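Long-range contacts in protein translation elongation factor 1A (Methanosarcina mazei, PDB 3WND), which probably acts as a translation elongation factor and, in its GTP-bound form, binds cysteinyl-tRNA(Cys): residues A[79-84]-A[108-113]; A[192-197]-A[347-352]. One frame throughout, in Å; residues are numbered along the deposited sequence. Where two conformers were deposited one is given.

Interaction 1 of 2, residues A[79-84]-A[108-113]; sequences TALNIS and DLLGFK
Two neighbouring helices of the GTP-binding domain, 74-83 and 98-109, bring their C-terminal ends together where Leu-81 meets Leu-110 and Phe-112. Helix 98-109 closes in a Schellman motif with Gly-111 at positive phi, and the chain turns there so that Leu-110 and Phe-112 both face the other helix. The two branches of Leu-81 divide the work: its CD1 lies 3.7 Å from CD1 of Leu-110, while its CD2 is 4.0 Å from CE1 of Phe-112. The Leu-81 side chain also touches Ala-25 of the central strand 21-28. With CG anti to the backbone N (chi1 -157°), Phe-112 extends its ring to the carbonyls of Leu-81 and Ser-84. Leu-81 O lies at the ring edge in its plane, 3.5 Å from Phe-112 CE1, and the same oxygen accepts the backbone N-H of Ser-84. Obliquely placed, Ser-84 O is 3.7 Å from Phe-112 CZ. Leu-110 CD2 also touches Asn-82 OD1, whereas Asn-82 ND2 is hydrogen-bonded to Gly-307 O. Were Phe-112 replaced by alanine, a gap would probably open beside Leu-81 CD2, and Leu-81 O would lose its aromatic neighbour. No hydrogen bond crosses between the segments, so the helix ends are held by apolar contact and by a weakly polar approach of the ring edge to Leu-81 O.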
ATOM      1  N   THR A  79      -3.324  -3.730   0.403  1.00 18.74           N
ATOM      2  CA  THR A  79      -4.061  -2.476   0.052  1.00 14.20           C
ATOM      3  C   THR A  79      -3.448  -1.281   0.761  1.00 13.78           C
ATOM      4  O   THR A  79      -3.220  -0.263   0.101  1.00 15.23           O
ATOM      5  CB  THR A  79      -5.563  -2.629   0.424  1.00 17.97           C
ATOM      6  OG1 THR A  79      -6.147  -3.741  -0.280  1.00 20.17           O
ATOM      7  CG2 THR A  79      -6.335  -1.336   0.123  1.00 18.90           C
ATOM      8  N   ALA A  80      -3.196  -1.378   2.092  1.00 14.21           N
ATOM      9  CA  ALA A  80      -2.624  -0.256   2.803  1.00 14.52           C
ATOM     10  C   ALA A  80      -1.295   0.135   2.178  1.00 15.04           C
ATOM     11  O   ALA A  80      -1.024   1.303   1.996  1.00 14.03           O
ATOM     12  CB  ALA A  80      -2.365  -0.675   4.240  1.00 13.64           C
ATOM     13  N   LEU A  81      -0.504  -0.886   1.855  1.00 14.34           N
ATOM     14  CA  LEU A  81       0.794  -0.588   1.252  1.00 16.77           C
ATOM     15  C   LEU A  81       0.706   0.052  -0.132  1.00 14.19           C
ATOM     16  O   LEU A  81       1.462   0.951  -0.423  1.00 14.57           O
ATOM     17  CB  LEU A  81       1.742  -1.785   1.222  1.00 15.92           C
ATOM     18  CG  LEU A  81       2.213  -2.217   2.653  1.00 14.41           C
ATOM     19  CD1 LEU A  81       3.032  -3.473   2.670  1.00 15.12           C
ATOM     20  CD2 LEU A  81       2.982  -1.060   3.427  1.00 13.25           C
ATOM     21  N   ASN A  82      -0.127  -0.488  -1.014  1.00 13.89           N
ATOM     22  CA  ASN A  82      -0.177   0.036  -2.369  1.00 14.46           C
ATOM     23  C   ASN A  82      -0.951   1.328  -2.526  1.00 19.24           C
ATOM     24  O   ASN A  82      -0.988   1.849  -3.643  1.00 23.72           O
ATOM     25  CB  ASN A  82      -0.762  -1.081  -3.331  1.00 16.55           C
ATOM     26  CG  ASN A  82       0.361  -2.123  -3.802  1.00 24.73           C
ATOM     27  OD1 ASN A  82       1.578  -1.843  -3.653  1.00 22.94           O
ATOM     28  ND2 ASN A  82      -0.052  -3.270  -4.440  1.00 18.45           N
ATOM     29  N   ILE A  83      -1.534   1.861  -1.438  1.00 16.85           N
ATOM     30  CA  ILE A  83      -2.069   3.255  -1.469  1.00 16.85           C
ATOM     31  C   ILE A  83      -1.208   4.233  -0.731  1.00 17.22           C
ATOM     32  O   ILE A  83      -1.476   5.408  -0.742  1.00 21.19           O
ATOM     33  CB  ILE A  83      -3.561   3.303  -0.957  1.00 21.78           C
ATOM     34  CG1 ILE A  83      -3.653   3.132   0.518  1.00 20.57           C
ATOM     35  CG2 ILE A  83      -4.457   2.402  -1.811  1.00 26.79           C
ATOM     36  CD1 ILE A  83      -5.157   3.109   0.972  1.00 22.57           C
ATOM     37  N   SER A  84      -0.159   3.711  -0.081  1.00 15.32           N
ATOM     38  CA  SER A  84       0.687   4.553   0.724  1.00 15.52           C
ATOM     39  C   SER A  84       2.058   4.757   0.126  1.00 14.95           C
ATOM     40  O   SER A  84       2.528   3.961  -0.727  1.00 18.74           O
ATOM     41  CB  SER A  84       0.803   3.944   2.133  1.00 16.66           C
ATOM     42  OG  SER A  84      -0.478   3.869   2.733  1.00 17.59           O
ATOM     43  N   ASP A 108       9.916  -5.977   1.509  1.00 11.15           N
ATOM     44  CA  ASP A 108      11.116  -6.143   0.672  1.00 12.38           C
ATOM     45  C   ASP A 108      10.767  -6.666  -0.719  1.00 11.99           C
ATOM     46  O   ASP A 108      11.302  -6.163  -1.714  1.00 12.45           O
ATOM     47  CB  ASP A 108      12.134  -7.043   1.431  1.00 12.88           C
ATOM     48  CG  ASP A 108      13.399  -7.187   0.693  1.00 14.62           C
ATOM     49  OD1 ASP A 108      14.178  -6.207   0.539  1.00 13.77           O
ATOM     50  OD2 ASP A 108      13.673  -8.358   0.384  1.00 18.95           O
ATOM     51  N   LEU A 109       9.758  -7.582  -0.793  1.00 12.21           N
ATOM     52  CA  LEU A 109       9.321  -8.009  -2.129  1.00 13.95           C
ATOM     53  C   LEU A 109       8.661  -6.877  -2.909  1.00 15.12           C
ATOM     54  O   LEU A 109       8.681  -6.871  -4.127  1.00 16.16           O
ATOM     55  CB  LEU A 109       8.308  -9.129  -1.975  1.00 14.18           C
ATOM     56  CG  LEU A 109       8.877 -10.449  -1.522  1.00 12.03           C
ATOM     57  CD1 LEU A 109       7.678 -11.419  -1.315  1.00 17.29           C
ATOM     58  CD2 LEU A 109       9.827 -11.078  -2.498  1.00 14.04           C
ATOM     59  N   LEU A 110       8.009  -5.917  -2.196  1.00 12.90           N
ATOM     60  CA  LEU A 110       7.401  -4.722  -2.837  1.00 12.46           C
ATOM     61  C   LEU A 110       8.423  -3.690  -3.274  1.00 13.92           C
ATOM     62  O   LEU A 110       8.112  -2.711  -3.921  1.00 16.17           O
ATOM     63  CB  LEU A 110       6.348  -4.125  -1.903  1.00 12.60           C
ATOM     64  CG  LEU A 110       5.027  -4.936  -1.854  1.00 13.79           C
ATOM     65  CD1 LEU A 110       4.171  -4.547  -0.658  1.00 15.33           C
ATOM     66  CD2 LEU A 110       4.282  -4.603  -3.152  1.00 16.79           C
ATOM     67  N   GLY A 111       9.647  -3.849  -2.803  1.00 12.77           N
ATOM     68  CA  GLY A 111      10.677  -2.739  -3.051  1.00 14.47           C
ATOM     69  C   GLY A 111      10.241  -1.461  -2.393  1.00 14.64           C
ATOM     70  O   GLY A 111      10.497  -0.402  -2.926  1.00 17.11           O
ATOM     71  N   PHE A 112       9.692  -1.564  -1.175  1.00 13.55           N
ATOM     72  CA  PHE A 112       9.033  -0.444  -0.584  1.00 11.63           C
ATOM     73  C   PHE A 112      10.153   0.407  -0.048  1.00 14.68           C
ATOM     74  O   PHE A 112      10.816   0.048   0.935  1.00 25.01           O
ATOM     75  CB  PHE A 112       8.099  -0.889   0.549  1.00 14.19           C
ATOM     76  CG  PHE A 112       7.020   0.117   0.819  1.00 13.43           C
ATOM     77  CD1 PHE A 112       5.753  -0.028   0.252  1.00 17.41           C
ATOM     78  CD2 PHE A 112       7.313   1.280   1.537  1.00 12.48           C
ATOM     79  CE1 PHE A 112       4.810   0.956   0.452  1.00 15.82           C
ATOM     80  CE2 PHE A 112       6.350   2.283   1.720  1.00 13.07           C
ATOM     81  CZ  PHE A 112       5.099   2.096   1.200  1.00 14.33           C
ATOM     82  N   LYS A 113      10.286   1.583  -0.626  1.00 16.24           N
ATOM     83  CA  LYS A 113      11.494   2.371  -0.318  1.00 25.52           C
ATOM     84  C   LYS A 113      11.512   3.080   1.049  1.00 25.67           C
ATOM     85  O   LYS A 113      12.488   2.940   1.862  1.00 23.18           O
ATOM     86  CB  LYS A 113      12.017   3.201  -1.525  1.00 38.69           C
ATOM     87  CG  LYS A 113      12.594   2.337  -2.729  1.00 35.75           C
ATOM     88  CD  LYS A 113      13.962   1.676  -2.364  1.00 37.49           C
ATOM     89  CE  LYS A 113      14.510   0.823  -3.504  1.00 61.37           C
ATOM     90  NZ  LYS A 113      14.866   1.567  -4.781  1.00 34.83           N
TER

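Interaction 2 of 2, residues A[192-197]-A[347-352]; sequences PARIFI and SKQDRF
Arg-194 starts out from CB toward the turn 347-350, and its chain bends at chi3 (71°) to bring the guanidinium against that turn. Arg-194 CD passes Gln-349 NE2 at 3.6 Å, and NE forms a salt bridge with Glu-277, whose other oxygen holds Ser-347 OG. At the tip, the grip on Asp-350 is end-on and bidentate: Arg-194 NH1 donates to Asp-350 OD1 at 2.9 Å and its NH2 to Asp-350 OD2 at 2.9 Å. Both bonds are nearly straight (167° and 166°) and reach the syn sides of a carboxylate almost coplanar with the guanidinium. This salt bridge joins two beta domains, since Arg-194 begins strand 194-203 of one antiparallel sheet and the type I turn from Ser-347 to Asp-350 lies between strand 343-346 and strand 352-355, the latter part of the other sheet. Ser-347 CB lies 3.6 Å above one face of the Arg-194 guanidinium and Phe-196 CE1, from two residues along the strand, over the opposite one, both offset toward the rim. Asp-350 OD1 also meets the ring edge of Phe-196, 3.8 Å from CZ. From above the carboxylate plane, Ser-347 N donates to Asp-350 OD2 at 3.0 Å, giving that oxygen a second donor and fixing the carboxylate within its own turn.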
ATOM      1  N   PRO A 192       0.841  10.260 -17.963  1.00 14.38           N
ATOM      2  CA  PRO A 192      -0.640  10.159 -18.020  1.00 16.25           C
ATOM      3  C   PRO A 192      -1.237   9.809 -16.677  1.00 14.69           C
ATOM      4  O   PRO A 192      -0.640   9.012 -15.944  1.00 15.27           O
ATOM      5  CB  PRO A 192      -0.869   9.058 -19.034  1.00 14.47           C
ATOM      6  CG  PRO A 192       0.371   9.099 -19.947  1.00 16.53           C
ATOM      7  CD  PRO A 192       1.543   9.451 -18.987  1.00 14.02           C
ATOM      8  N   ALA A 193      -2.340  10.467 -16.310  1.00 14.08           N
ATOM      9  CA  ALA A 193      -2.950  10.193 -15.031  1.00 14.84           C
ATOM     10  C   ALA A 193      -3.442   8.764 -14.837  1.00 12.31           C
ATOM     11  O   ALA A 193      -4.069   8.145 -15.739  1.00 17.11           O
ATOM     12  CB  ALA A 193      -4.153  11.117 -14.775  1.00 15.32           C
ATOM     13  N   ARG A 194      -3.176   8.225 -13.628  1.00 13.84           N
ATOM     14  CA  ARG A 194      -3.840   6.987 -13.205  1.00 11.96           C
ATOM     15  C   ARG A 194      -4.284   7.178 -11.782  1.00 13.90           C
ATOM     16  O   ARG A 194      -3.475   7.726 -10.972  1.00 13.80           O
ATOM     17  CB  ARG A 194      -2.860   5.764 -13.228  1.00 14.50           C
ATOM     18  CG  ARG A 194      -2.196   5.578 -14.564  1.00 13.04           C
ATOM     19  CD  ARG A 194      -1.204   4.393 -14.501  1.00 14.63           C
ATOM     20  NE  ARG A 194      -1.862   3.093 -14.397  1.00 14.87           N
ATOM     21  CZ  ARG A 194      -1.358   2.045 -13.690  1.00 15.54           C
ATOM     22  NH1 ARG A 194      -0.310   2.180 -12.812  1.00 14.18           N
ATOM     23  NH2 ARG A 194      -1.965   0.846 -13.744  1.00 14.18           N
ATOM     24  N   ILE A 195      -5.492   6.720 -11.472  0.98 13.58           N
ATOM     25  CA  ILE A 195      -6.019   6.790 -10.099  0.98 13.50           C
ATOM     26  C   ILE A 195      -6.427   5.378  -9.715  0.98 11.78           C
ATOM     27  O   ILE A 195      -7.174   4.697 -10.446  0.98 16.50           O
ATOM     28  CB  ILE A 195      -7.239   7.769 -10.030  0.98 13.29           C
ATOM     29  CG1 ILE A 195      -6.794   9.199 -10.522  0.98 15.91           C
ATOM     30  CG2 ILE A 195      -7.777   7.831  -8.543  0.98 14.93           C
ATOM     31  CD1 ILE A 195      -7.346   9.458 -11.969  0.98 22.57           C
ATOM     32  N   PHE A 196      -5.967   4.914  -8.548  1.00 13.37           N
ATOM     33  CA  PHE A 196      -6.401   3.575  -8.036  1.00 13.84           C
ATOM     34  C   PHE A 196      -7.514   3.801  -7.028  1.00 13.44           C
ATOM     35  O   PHE A 196      -7.435   4.671  -6.221  1.00 15.32           O
ATOM     36  CB  PHE A 196      -5.244   2.903  -7.260  1.00 14.22           C
ATOM     37  CG  PHE A 196      -4.172   2.266  -8.124  1.00 13.74           C
ATOM     38  CD1 PHE A 196      -4.197   2.383  -9.532  1.00 18.10           C
ATOM     39  CD2 PHE A 196      -3.143   1.566  -7.510  1.00 16.15           C
ATOM     40  CE1 PHE A 196      -3.149   1.828 -10.302  1.00 18.68           C
ATOM     41  CE2 PHE A 196      -2.120   1.010  -8.300  1.00 18.61           C
ATOM     42  CZ  PHE A 196      -2.133   1.154  -9.652  1.00 23.68           C
ATOM     43  N   ILE A 197      -8.606   3.095  -7.178  1.00 14.26           N
ATOM     44  CA  ILE A 197      -9.736   3.220  -6.343  1.00 13.15           C
ATOM     45  C   ILE A 197      -9.751   2.242  -5.188  1.00 16.59           C
ATOM     46  O   ILE A 197      -9.545   1.066  -5.400  1.00 14.65           O
ATOM     47  CB  ILE A 197     -11.001   2.922  -7.213  1.00 14.84           C
ATOM     48  CG1 ILE A 197     -11.185   4.061  -8.302  1.00 15.58           C
ATOM     49  CG2 ILE A 197     -12.215   2.773  -6.293  1.00 18.36           C
ATOM     50  CD1 ILE A 197     -12.177   3.656  -9.379  1.00 16.74           C
ATOM     51  N   SER A 347      -1.038  -1.921 -15.680  1.00 19.02           N
ATOM     52  CA  SER A 347      -0.058  -1.477 -16.667  1.00 17.77           C
ATOM     53  C   SER A 347       1.260  -2.234 -16.314  1.00 19.02           C
ATOM     54  O   SER A 347       1.404  -2.780 -15.197  1.00 17.71           O
ATOM     55  CB  SER A 347       0.095   0.087 -16.615  1.00 20.77           C
ATOM     56  OG  SER A 347      -1.075   0.611 -17.246  1.00 21.12           O
ATOM     57  N   LYS A 348       2.234  -2.174 -17.201  1.00 21.42           N
ATOM     58  CA  LYS A 348       3.448  -3.008 -17.030  1.00 20.25           C
ATOM     59  C   LYS A 348       4.288  -2.511 -15.854  1.00 23.19           C
ATOM     60  O   LYS A 348       5.091  -3.279 -15.328  1.00 21.29           O
ATOM     61  CB  LYS A 348       4.256  -3.053 -18.314  1.00 25.32           C
ATOM     62  CG  LYS A 348       3.473  -3.819 -19.332  1.00 30.13           C
ATOM     63  CD  LYS A 348       4.332  -4.522 -20.350  1.00 28.05           C
ATOM     64  CE  LYS A 348       3.395  -5.460 -21.093  1.00 37.81           C
ATOM     65  NZ  LYS A 348       3.979  -6.819 -21.320  1.00 64.38           N
ATOM     66  N   GLN A 349       4.102  -1.260 -15.448  1.00 22.26           N
ATOM     67  CA  GLN A 349       4.849  -0.731 -14.321  1.00 20.78           C
ATOM     68  C   GLN A 349       4.365  -1.329 -12.978  1.00 18.19           C
ATOM     69  O   GLN A 349       4.911  -1.063 -11.943  1.00 24.25           O
ATOM     70  CB  GLN A 349       4.820   0.825 -14.249  1.00 21.10           C
ATOM     71  CG  GLN A 349       3.417   1.465 -14.019  1.00 23.16           C
ATOM     72  CD  GLN A 349       2.824   1.870 -15.319  1.00 27.94           C
ATOM     73  OE1 GLN A 349       3.042   1.200 -16.308  1.00 24.52           O
ATOM     74  NE2 GLN A 349       2.026   2.937 -15.339  1.00 21.67           N
ATOM     75  N   ASP A 350       3.226  -1.990 -13.000  1.00 13.03           N
ATOM     76  CA  ASP A 350       2.610  -2.435 -11.741  1.00 16.23           C
ATOM     77  C   ASP A 350       3.250  -3.731 -11.276  1.00 18.82           C
ATOM     78  O   ASP A 350       3.319  -4.703 -12.002  1.00 16.44           O
ATOM     79  CB  ASP A 350       1.090  -2.678 -11.884  1.00 19.18           C
ATOM     80  CG  ASP A 350       0.302  -1.438 -12.105  1.00 17.48           C
ATOM     81  OD1 ASP A 350       0.691  -0.350 -11.735  1.00 18.54           O
ATOM     82  OD2 ASP A 350      -0.798  -1.590 -12.666  1.00 18.79           O
ATOM     83  N   ARG A 351       3.786  -3.683 -10.037  1.00 17.06           N
ATOM     84  CA  ARG A 351       4.438  -4.866  -9.461  1.00 19.00           C
ATOM     85  C   ARG A 351       3.327  -5.856  -9.026  1.00 16.74           C
ATOM     86  O   ARG A 351       2.334  -5.481  -8.365  1.00 15.14           O
ATOM     87  CB  ARG A 351       5.380  -4.511  -8.280  1.00 18.72           C
ATOM     88  CG  ARG A 351       6.077  -5.714  -7.737  1.00 19.46           C
ATOM     89  CD  ARG A 351       6.891  -5.368  -6.486  1.00 24.02           C
ATOM     90  NE  ARG A 351       7.848  -4.350  -6.831  1.00 23.91           N
ATOM     91  CZ  ARG A 351       9.182  -4.425  -6.813  1.00 24.85           C
ATOM     92  NH1 ARG A 351       9.830  -5.455  -6.329  1.00 29.07           N
ATOM     93  NH2 ARG A 351       9.881  -3.382  -7.264  1.00 29.59           N
ATOM     94  N   PHE A 352       3.503  -7.110  -9.415  1.00 15.57           N
ATOM     95  CA  PHE A 352       2.584  -8.183  -8.954  1.00 16.90           C
ATOM     96  C   PHE A 352       3.278  -8.860  -7.731  1.00 16.50           C
ATOM     97  O   PHE A 352       4.472  -9.072  -7.700  1.00 16.83           O
ATOM     98  CB  PHE A 352       2.481  -9.271 -10.019  1.00 17.01           C
ATOM     99  CG  PHE A 352       1.605  -8.893 -11.209  1.00 18.36           C
ATOM    100  CD1 PHE A 352       0.354  -9.466 -11.356  1.00 18.19           C
ATOM    101  CD2 PHE A 352       2.080  -8.006 -12.202  1.00 20.57           C
ATOM    102  CE1 PHE A 352      -0.431  -9.183 -12.483  1.00 19.89           C
ATOM    103  CE2 PHE A 352       1.266  -7.651 -13.271  1.00 17.96           C
ATOM    104  CZ  PHE A 352       0.017  -8.298 -13.449  1.00 19.42           C
TER

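Interaction 1 closes before interaction 2 opens along the chain, and their centres lie 13 Å apart. The first is internal to the GTP-binding domain, where both helices pack beside its mixed sheet; the second joins the two antiparallel beta domains that follow. They meet through Arg-351, whose NH1 makes a probable hydrogen bond to Leu-109 O at 2.9 Å and whose side chain also forms a cation-pi contact with Tyr-366 of strand 363-369. A further tie runs from Asn-82 O to Lys-215 NZ, on the strand paired with 194-203. The two contacts thus sit close to the junction of all three domains, and these two bonds tie the GTP-binding domain to both beta domains.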